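Fucolectin-related protein (Streptococcus pneumoniae, PDB 2WMF) probably hydrolyses host blood-group carbohydrate antigens as the catalytic module of a family 98 glycoside hydrolase, in the likely service of fucose utilization by the bacterium. Local coordinates at residues P307-K311 against G312-F316; A268-E272 against S273-M277; T298-N302 against D303-P307; N513-S516 against K517-I521. All blocks are in the same frame, centred on the assembly; numbering follows the deposited sequence.

How the interactions relate
From the N terminus, interaction 2 comes first, turning the chain from a loop into helix 272-283 of the eight-stranded barrel. After the last barrel strand, 289-293, interaction 3 closes the tight hairpin 298-307, whose final residue, P307, opens helix 307-322 and with it interaction 1. Some two hundred residues later, in the C-terminal family region, interaction 4 ends helix 506-517. The four are in series, none nested in or crossing another. In space they meet: A308 and I313 pack on E272 and I275, N302 hydrogen-bonds to N513 and S516, and Y519 reaches both P307 and E272, tying the C-terminal region to the barrel.

Interaction 1. Residues P307-K311 against G312-F316; sequences PAFTK and GIIPF
The carbonyl oxygen of A308 receives the amide of I313 in a short bond, 2.8 Å from I313 N to A308 O. One residue on, I314 N gives its proton to F309 O at 2.9 Å, and the N-H...O angle of 168° makes this bond almost straight. Both bonds span five residues rather than the usual four, the mark of a pi-type turn near the start of helix 307-322. G312 sits inside the widened turn, where its lack of a side chain suits the close approach of the A308 carbonyl.

The same offset brings the side chains of F309 and I314 together. F309 holds CG trans to its amide nitrogen (chi1 -172°), which sets the ring beside its carbonyl, where I314 can lie over it: I314 CG1 sits above one face, 3.9 Å from the ring centroid, in a CH-pi contact. I314 CD1 carries the branch on to F309 CZ at 3.8 Å, whereas I313 CD1 arrives at the ring's edge, 4.3 Å from F309 CD1. An aromatic side chain offers a flat face and a rim, and two branched isoleucines fit one to each. F299 adds an edge-to-face ring contact, and L40 of barrel strand 39-45 touches both isoleucines.

P315 follows the wide turn. Its ring replaces an amide hydrogen, and its CD rests 3.4 Å from T310 O, where a donor would have continued the five-residue pattern. The chemistry implies a helix whose hydrogen bonding shifts register through the wide turn and is then interrupted by the proline, leaving a kink beside an apolar, barrel-facing cluster.

Interaction 2. Residues A268-E272 against S273-M277; sequences ASEPE and SMIAM
M274 reaches back over the residues that precede its helix, E270 and P271. Its CB starts 3.3 Å from P271 O and 4.0 Å from P271 CB, so that the proline ring runs alongside the methionine chain. CG, anti to the backbone N (chi1 180°), comes within 3.4 Å of E270 OE2. The chain then runs on extended: SD passes E270 CG at 4.1 Å, and CE ends 3.8 Å from E270 OE2. The glutamate thus runs across the methionine nearly perpendicularly, with its carboxylate against the methionine's methylenes and thioether. An unbranched, polarisable methionine fits such a mixed surface, and W247 of helix 245-249 touches E270, P271 and M274 alike.

Along the chain, helix 272-283 falls between the last two parallel strands of the (beta/alpha)8 barrel, 237-243 and 289-293, and P271 occupies its N-cap position. Proline has no amide hydrogen to give, but at a helix start it needs none; its carbonyl begins the helical bonding, accepting I275 N at 3.2 Å and, weakly, M274 N. The side chain of I275 packs on A308 and I313 of helix 307-322.

E272, in the first turn, turns its carboxylate away from the helix by a bend at chi2 (88°). There OE1 forms a salt bridge with K488, while OE2 is hydrogen-bonded to T486 OG1 and Y519 OH, giving a buried acid three polar partners. S273 hydrogen-bonds through OG to H465 O, a short polar group well matched to a carbonyl close to the helix start.

Interaction 3. Residues T298-N302 against D303-P307; sequences TFMTN and DVPTP
M300 and D303 meet across the hairpin, M300 SD lying 3.7 Å from D303 CA and M300 CE 3.4 Å from D303 OD1. The bend of the methionine at chi3 (66°) folds its methyl toward the carboxylate, while M300 CG packs on the ring of P305. Further from the turn, F299 O takes the amide of T306 at 3.1 Å.

These contacts are set by the backbone. T301 and V304 form a hydrogen-bonded antiparallel pair, with V304 N to T301 O at 2.8 Å and a longer return bond, closing a type I' turn. N302 and D303 fill its corners with positive phi, a conformation asparagine and aspartate accept readily. A water donates to both T301 OG1 and V304 O, bridging the pair from the side.

Outer partners then fix the polar ends. N302 ND2 bonds S516 OG and N513 OD1, T301 OG1 bonds A512 O, and D303 OD2 bonds T58 OG1. T306, the N-cap of helix 307-322, hydrogen-bonds through OG1 to Y297 O and F309 N. The hairpin connects helix 295-298 to helix 307-322, with helix 59-64 against F299 and M300 and helix 506-517 against T301.

Interaction 4. Residues N513-S516 against K517-I521; sequences NWIS and KNYSI
W514 extends its indole away from its own N-H (chi1 -175°), and N518, whose CG stands beside its backbone nitrogen (chi1 -68°), swings its side chain back across the ring. N518 CB makes a CH-pi contact over the six-membered ring, 3.5 Å from its centroid. The amide itself, only 6° from the indole plane, stacks nearer the pyrrole side, with N518 CG 3.3 Å from W514 NE1. N518 ND2 then reaches W514 O at 3.0 Å, in the carbonyl plane and on a lone pair. K517 N approaches the same oxygen at 3.1 Å from above that plane, so two sound bonds grip it, with a weak third from N518 N. Asparagine suits the place because its short amide can both stack and donate.

I515 O receives S520 N at 2.9 Å, a bond spanning five residues, while I515 CG2 meets the Y519 ring at its edge, 3.8 Å from CD2. S516 OG donates to N513 O at 2.8 Å, and K517 NZ, joined to that carbonyl through a water, bonds S516 OG weakly. The Y519 ring leans on P307 and A308.

A side-chain amide such as that of N518 bonding a last-turn carbonyl is typical of a helix C terminus, here that of helix 506-517.

Interaction 1. Residues P307-K311 against G312-F316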
# COMPACT_ATOMS: atom_id res chain seq x y z
N PRO A 307 6.83 -5.32 15.08
CA PRO A 307 7.67 -4.24 14.56
C PRO A 307 7.31 -3.79 13.15
O PRO A 307 7.41 -2.59 12.84
CB PRO A 307 9.09 -4.83 14.65
CG PRO A 307 8.98 -5.78 15.82
CD PRO A 307 7.64 -6.43 15.66
N ALA A 308 6.85 -4.71 12.31
CA ALA A 308 6.42 -4.35 10.92
C ALA A 308 5.28 -3.34 11.03
O ALA A 308 5.24 -2.31 10.28
CB ALA A 308 6.00 -5.62 10.10
N PHE A 309 4.42 -3.55 12.03
CA PHE A 309 3.31 -2.60 12.28
C PHE A 309 3.84 -1.29 12.88
O PHE A 309 3.62 -0.20 12.31
CB PHE A 309 2.22 -3.21 13.16
CG PHE A 309 0.98 -2.35 13.28
CD1 PHE A 309 0.20 -2.08 12.15
CD2 PHE A 309 0.60 -1.77 14.51
CE1 PHE A 309 -0.97 -1.29 12.23
CE2 PHE A 309 -0.56 -0.96 14.60
CZ PHE A 309 -1.34 -0.75 13.45
N THR A 310 4.49 -1.38 14.02
CA THR A 310 4.89 -0.18 14.79
C THR A 310 6.00 0.70 14.20
O THR A 310 5.98 1.94 14.38
CB THR A 310 5.23 -0.55 16.25
OG1 THR A 310 6.47 -1.26 16.28
CG2 THR A 310 4.09 -1.33 16.91
N LYS A 311 6.92 0.06 13.48
CA LYS A 311 8.08 0.69 12.93
C LYS A 311 8.15 0.65 11.41
O LYS A 311 9.12 1.17 10.84
CB LYS A 311 9.35 0.08 13.56
CG LYS A 311 9.58 0.59 14.99
CD LYS A 311 10.98 0.19 15.54
CE LYS A 311 11.48 1.02 16.77
NZ LYS A 311 12.93 0.74 17.22
N GLY A 312 7.15 0.04 10.75
CA GLY A 312 7.08 0.01 9.29
C GLY A 312 5.82 0.72 8.79
O GLY A 312 5.90 1.78 8.18
N ILE A 313 4.65 0.16 9.08
CA ILE A 313 3.38 0.73 8.60
C ILE A 313 3.03 2.06 9.30
O ILE A 313 2.69 3.08 8.63
CB ILE A 313 2.23 -0.31 8.77
CG1 ILE A 313 2.51 -1.52 7.85
CG2 ILE A 313 0.84 0.34 8.55
CD1 ILE A 313 1.74 -2.80 8.18
N ILE A 314 3.04 2.06 10.62
CA ILE A 314 2.62 3.26 11.36
C ILE A 314 3.44 4.51 11.00
O ILE A 314 2.86 5.56 10.77
CB ILE A 314 2.56 2.98 12.90
CG1 ILE A 314 1.36 2.06 13.16
CG2 ILE A 314 2.50 4.30 13.71
CD1 ILE A 314 -0.02 2.73 12.92
N PRO A 315 4.79 4.41 10.89
CA PRO A 315 5.51 5.65 10.56
C PRO A 315 5.11 6.23 9.21
O PRO A 315 4.96 7.46 9.08
CB PRO A 315 6.99 5.22 10.63
CG PRO A 315 6.98 4.12 11.65
CD PRO A 315 5.72 3.34 11.32
N PHE A 316 4.86 5.37 8.21
CA PHE A 316 4.50 5.89 6.90
C PHE A 316 3.06 6.40 6.92
O PHE A 316 2.79 7.45 6.36
CB PHE A 316 4.75 4.96 5.73
CG PHE A 316 4.71 5.70 4.47
CD1 PHE A 316 5.83 6.40 4.02
CD2 PHE A 316 3.54 5.80 3.77
CE1 PHE A 316 5.76 7.22 2.89
CE2 PHE A 316 3.46 6.60 2.58
CZ PHE A 316 4.58 7.30 2.16

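Interaction 2. Residues A268-E272 against S273-M277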
# COMPACT_ATOMS: atom_id res chain seq x y z
N ALA A 268 6.63 -13.55 6.72
CA ALA A 268 7.18 -12.73 7.79
C ALA A 268 8.59 -12.22 7.46
O ALA A 268 9.34 -11.77 8.34
CB ALA A 268 7.14 -13.52 9.15
N SER A 269 8.92 -12.22 6.15
CA SER A 269 10.25 -11.90 5.69
C SER A 269 10.38 -10.73 4.70
O SER A 269 11.49 -10.32 4.37
CB SER A 269 10.93 -13.16 5.15
OG SER A 269 11.08 -14.15 6.17
N GLU A 270 9.27 -10.16 4.24
CA GLU A 270 9.38 -8.93 3.42
C GLU A 270 9.90 -7.80 4.34
O GLU A 270 9.30 -7.56 5.40
CB GLU A 270 8.03 -8.53 2.85
CG GLU A 270 8.14 -7.23 2.05
CD GLU A 270 6.93 -6.80 1.24
OE1 GLU A 270 6.05 -7.62 0.96
OE2 GLU A 270 6.93 -5.57 0.85
N PRO A 271 11.00 -7.14 3.96
CA PRO A 271 11.54 -6.09 4.84
C PRO A 271 10.47 -5.07 5.27
O PRO A 271 9.62 -4.63 4.47
CB PRO A 271 12.63 -5.45 3.99
CG PRO A 271 13.08 -6.56 3.14
CD PRO A 271 11.85 -7.33 2.77
N GLU A 272 10.51 -4.72 6.55
CA GLU A 272 9.53 -3.78 7.15
C GLU A 272 9.45 -2.46 6.38
O GLU A 272 8.36 -1.98 6.05
CB GLU A 272 9.87 -3.51 8.62
CG GLU A 272 9.65 -4.73 9.54
CD GLU A 272 10.79 -5.70 9.70
OE1 GLU A 272 11.72 -5.76 8.83
OE2 GLU A 272 10.76 -6.42 10.75
N SER A 273 10.59 -1.88 6.09
CA SER A 273 10.60 -0.60 5.35
C SER A 273 10.09 -0.78 3.92
O SER A 273 9.57 0.17 3.30
CB SER A 273 12.00 -0.01 5.31
OG SER A 273 12.87 -0.98 4.79
N MET A 274 10.21 -1.98 3.37
CA MET A 274 9.69 -2.21 2.03
C MET A 274 8.14 -2.20 1.99
O MET A 274 7.54 -1.82 0.98
CB MET A 274 10.23 -3.50 1.41
CG MET A 274 9.73 -3.80 -0.01
SD MET A 274 10.55 -5.31 -0.66
CE MET A 274 9.42 -5.67 -2.01
N ILE A 275 7.52 -2.64 3.08
CA ILE A 275 6.06 -2.50 3.23
C ILE A 275 5.67 -0.99 3.07
O ILE A 275 4.74 -0.61 2.32
CB ILE A 275 5.57 -3.01 4.57
CG1 ILE A 275 5.81 -4.52 4.72
CG2 ILE A 275 4.05 -2.79 4.72
CD1 ILE A 275 5.72 -4.98 6.17
N ALA A 276 6.43 -0.14 3.77
CA ALA A 276 6.27 1.33 3.65
C ALA A 276 6.52 1.86 2.24
O ALA A 276 5.82 2.79 1.77
CB ALA A 276 7.12 2.06 4.68
N MET A 277 7.51 1.29 1.55
CA MET A 277 7.74 1.70 0.15
C MET A 277 6.54 1.36 -0.77
O MET A 277 6.16 2.16 -1.65
CB MET A 277 9.03 1.07 -0.35
CG MET A 277 10.26 1.63 0.40
SD MET A 277 11.74 0.56 0.47
CE MET A 277 11.83 0.10 -1.18

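Interaction 3. Residues T298-N302 against D303-P307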
# COMPACT_ATOMS: atom_id res chain seq x y z
N THR A 298 2.29 -8.42 9.78
CA THR A 298 2.02 -7.00 9.48
C THR A 298 1.18 -6.29 10.57
O THR A 298 1.04 -5.06 10.50
CB THR A 298 1.35 -6.80 8.09
OG1 THR A 298 0.15 -7.58 8.00
CG2 THR A 298 2.27 -7.23 6.94
N PHE A 299 0.61 -7.01 11.53
CA PHE A 299 -0.24 -6.38 12.54
C PHE A 299 0.06 -6.81 13.96
O PHE A 299 0.66 -6.06 14.70
CB PHE A 299 -1.73 -6.56 12.18
CG PHE A 299 -2.69 -5.86 13.12
CD1 PHE A 299 -2.39 -4.60 13.69
CD2 PHE A 299 -3.91 -6.46 13.42
CE1 PHE A 299 -3.28 -3.98 14.55
CE2 PHE A 299 -4.81 -5.85 14.28
CZ PHE A 299 -4.49 -4.60 14.84
N MET A 300 -0.30 -8.05 14.32
CA MET A 300 -0.35 -8.41 15.76
C MET A 300 -0.52 -9.94 15.88
O MET A 300 -1.21 -10.56 15.10
CB MET A 300 -1.56 -7.69 16.40
CG MET A 300 -1.61 -7.58 17.85
SD MET A 300 -2.97 -6.46 18.38
CE MET A 300 -4.42 -7.35 17.89
N THR A 301 0.12 -10.51 16.91
CA THR A 301 -0.21 -11.84 17.38
C THR A 301 -0.27 -11.76 18.91
O THR A 301 0.50 -11.02 19.57
CB THR A 301 0.78 -12.96 16.93
OG1 THR A 301 2.05 -12.74 17.55
CG2 THR A 301 0.89 -13.01 15.32
N ASN A 302 -1.19 -12.52 19.46
CA ASN A 302 -1.41 -12.57 20.93
C ASN A 302 -1.56 -11.16 21.54
O ASN A 302 -1.12 -10.87 22.67
CB ASN A 302 -0.28 -13.35 21.60
CG ASN A 302 -0.28 -14.80 21.19
OD1 ASN A 302 -1.34 -15.38 20.92
ND2 ASN A 302 0.91 -15.39 21.10
N ASP A 303 -2.24 -10.29 20.77
CA ASP A 303 -2.45 -8.88 21.11
C ASP A 303 -1.17 -8.06 21.32
O ASP A 303 -1.20 -6.96 21.88
CB ASP A 303 -3.39 -8.78 22.34
CG ASP A 303 -4.87 -8.95 21.98
OD1 ASP A 303 -5.23 -8.88 20.79
OD2 ASP A 303 -5.70 -9.12 22.91
N VAL A 304 -0.05 -8.56 20.78
CA VAL A 304 1.22 -7.85 20.79
C VAL A 304 1.53 -7.34 19.38
O VAL A 304 1.78 -8.13 18.47
CB VAL A 304 2.37 -8.78 21.22
CG1 VAL A 304 3.71 -8.00 21.28
CG2 VAL A 304 2.02 -9.42 22.59
N PRO A 305 1.44 -6.03 19.17
CA PRO A 305 1.73 -5.50 17.82
C PRO A 305 3.16 -5.76 17.40
O PRO A 305 4.06 -5.78 18.24
CB PRO A 305 1.45 -3.98 17.97
CG PRO A 305 0.53 -3.86 19.15
CD PRO A 305 0.96 -4.98 20.09
N THR A 306 3.36 -6.02 16.12
CA THR A 306 4.66 -6.38 15.59
C THR A 306 5.48 -5.16 15.21
O THR A 306 4.92 -4.05 14.99
CB THR A 306 4.50 -7.26 14.33
OG1 THR A 306 3.89 -6.46 13.30
CG2 THR A 306 3.70 -8.55 14.59
N PRO A 307 6.83 -5.32 15.08
CA PRO A 307 7.67 -4.24 14.56
C PRO A 307 7.31 -3.79 13.15
O PRO A 307 7.41 -2.59 12.84
CB PRO A 307 9.09 -4.83 14.65
CG PRO A 307 8.98 -5.78 15.82
CD PRO A 307 7.64 -6.43 15.66
O HOH W 1 3.50 -10.24 18.06

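Interaction 4. Residues N513-S516 against K517-I521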
# COMPACT_ATOMS: atom_id res chain seq x y z
N ASN A 513 3.00 -17.54 17.96
CA ASN A 513 3.41 -17.52 19.35
C ASN A 513 4.89 -17.13 19.45
O ASN A 513 5.28 -16.27 20.26
CB ASN A 513 3.13 -18.90 20.00
CG ASN A 513 1.65 -19.19 20.20
OD1 ASN A 513 0.80 -18.28 20.24
ND2 ASN A 513 1.32 -20.49 20.32
N TRP A 514 5.73 -17.74 18.60
CA TRP A 514 7.15 -17.41 18.56
C TRP A 514 7.32 -15.92 18.26
O TRP A 514 8.16 -15.22 18.86
CB TRP A 514 7.86 -18.29 17.51
CG TRP A 514 9.33 -18.08 17.51
CD1 TRP A 514 10.24 -18.77 18.27
CD2 TRP A 514 10.07 -17.11 16.77
NE1 TRP A 514 11.50 -18.29 18.05
CE2 TRP A 514 11.44 -17.28 17.13
CE3 TRP A 514 9.72 -16.12 15.83
CZ2 TRP A 514 12.44 -16.49 16.61
CZ3 TRP A 514 10.74 -15.32 15.32
CH2 TRP A 514 12.08 -15.51 15.71
N ILE A 515 6.56 -15.43 17.29
CA ILE A 515 6.62 -14.00 16.92
C ILE A 515 6.36 -13.13 18.14
O ILE A 515 7.06 -12.15 18.37
CB ILE A 515 5.63 -13.69 15.73
CG1 ILE A 515 6.26 -14.18 14.40
CG2 ILE A 515 5.30 -12.17 15.65
CD1 ILE A 515 5.25 -14.16 13.17
N SER A 516 5.33 -13.46 18.89
CA SER A 516 4.94 -12.61 20.03
C SER A 516 5.97 -12.56 21.16
O SER A 516 5.95 -11.63 21.97
CB SER A 516 3.58 -13.03 20.61
OG SER A 516 3.66 -14.25 21.34
N LYS A 517 6.86 -13.56 21.20
CA LYS A 517 7.87 -13.64 22.25
C LYS A 517 9.30 -13.39 21.80
O LYS A 517 10.22 -13.25 22.65
CB LYS A 517 7.79 -15.01 22.90
CG LYS A 517 6.44 -15.34 23.51
CD LYS A 517 6.25 -14.59 24.82
CE LYS A 517 4.94 -14.96 25.52
NZ LYS A 517 3.73 -14.87 24.59
N ASN A 518 9.53 -13.35 20.49
CA ASN A 518 10.89 -13.18 19.96
C ASN A 518 10.87 -11.91 19.10
O ASN A 518 11.20 -10.83 19.60
CB ASN A 518 11.33 -14.40 19.17
CG ASN A 518 11.53 -15.61 20.05
OD1 ASN A 518 12.68 -15.93 20.40
ND2 ASN A 518 10.44 -16.28 20.43
N TYR A 519 10.49 -12.05 17.85
CA TYR A 519 10.45 -10.91 16.93
C TYR A 519 9.84 -9.64 17.53
O TYR A 519 10.45 -8.56 17.47
CB TYR A 519 9.74 -11.34 15.64
CG TYR A 519 9.39 -10.21 14.68
CD1 TYR A 519 10.37 -9.33 14.25
CD2 TYR A 519 8.14 -10.12 14.10
CE1 TYR A 519 10.09 -8.30 13.34
CE2 TYR A 519 7.85 -9.10 13.20
CZ TYR A 519 8.82 -8.18 12.82
OH TYR A 519 8.54 -7.16 11.91
N SER A 520 8.67 -9.76 18.18
CA SER A 520 7.97 -8.56 18.62
C SER A 520 8.50 -7.93 19.91
O SER A 520 8.17 -6.78 20.23
CB SER A 520 6.47 -8.82 18.78
OG SER A 520 5.92 -9.14 17.53
N ILE A 521 9.29 -8.67 20.69
CA ILE A 521 9.76 -8.09 21.95
C ILE A 521 11.28 -7.92 21.99
O ILE A 521 11.76 -7.01 22.64
CB ILE A 521 9.13 -8.77 23.21
CG1 ILE A 521 9.20 -10.22 23.12
CG2 ILE A 521 7.58 -8.44 23.39
CD1 ILE A 521 8.64 -10.92 24.34
O HOH W 2 3.56 -17.02 22.90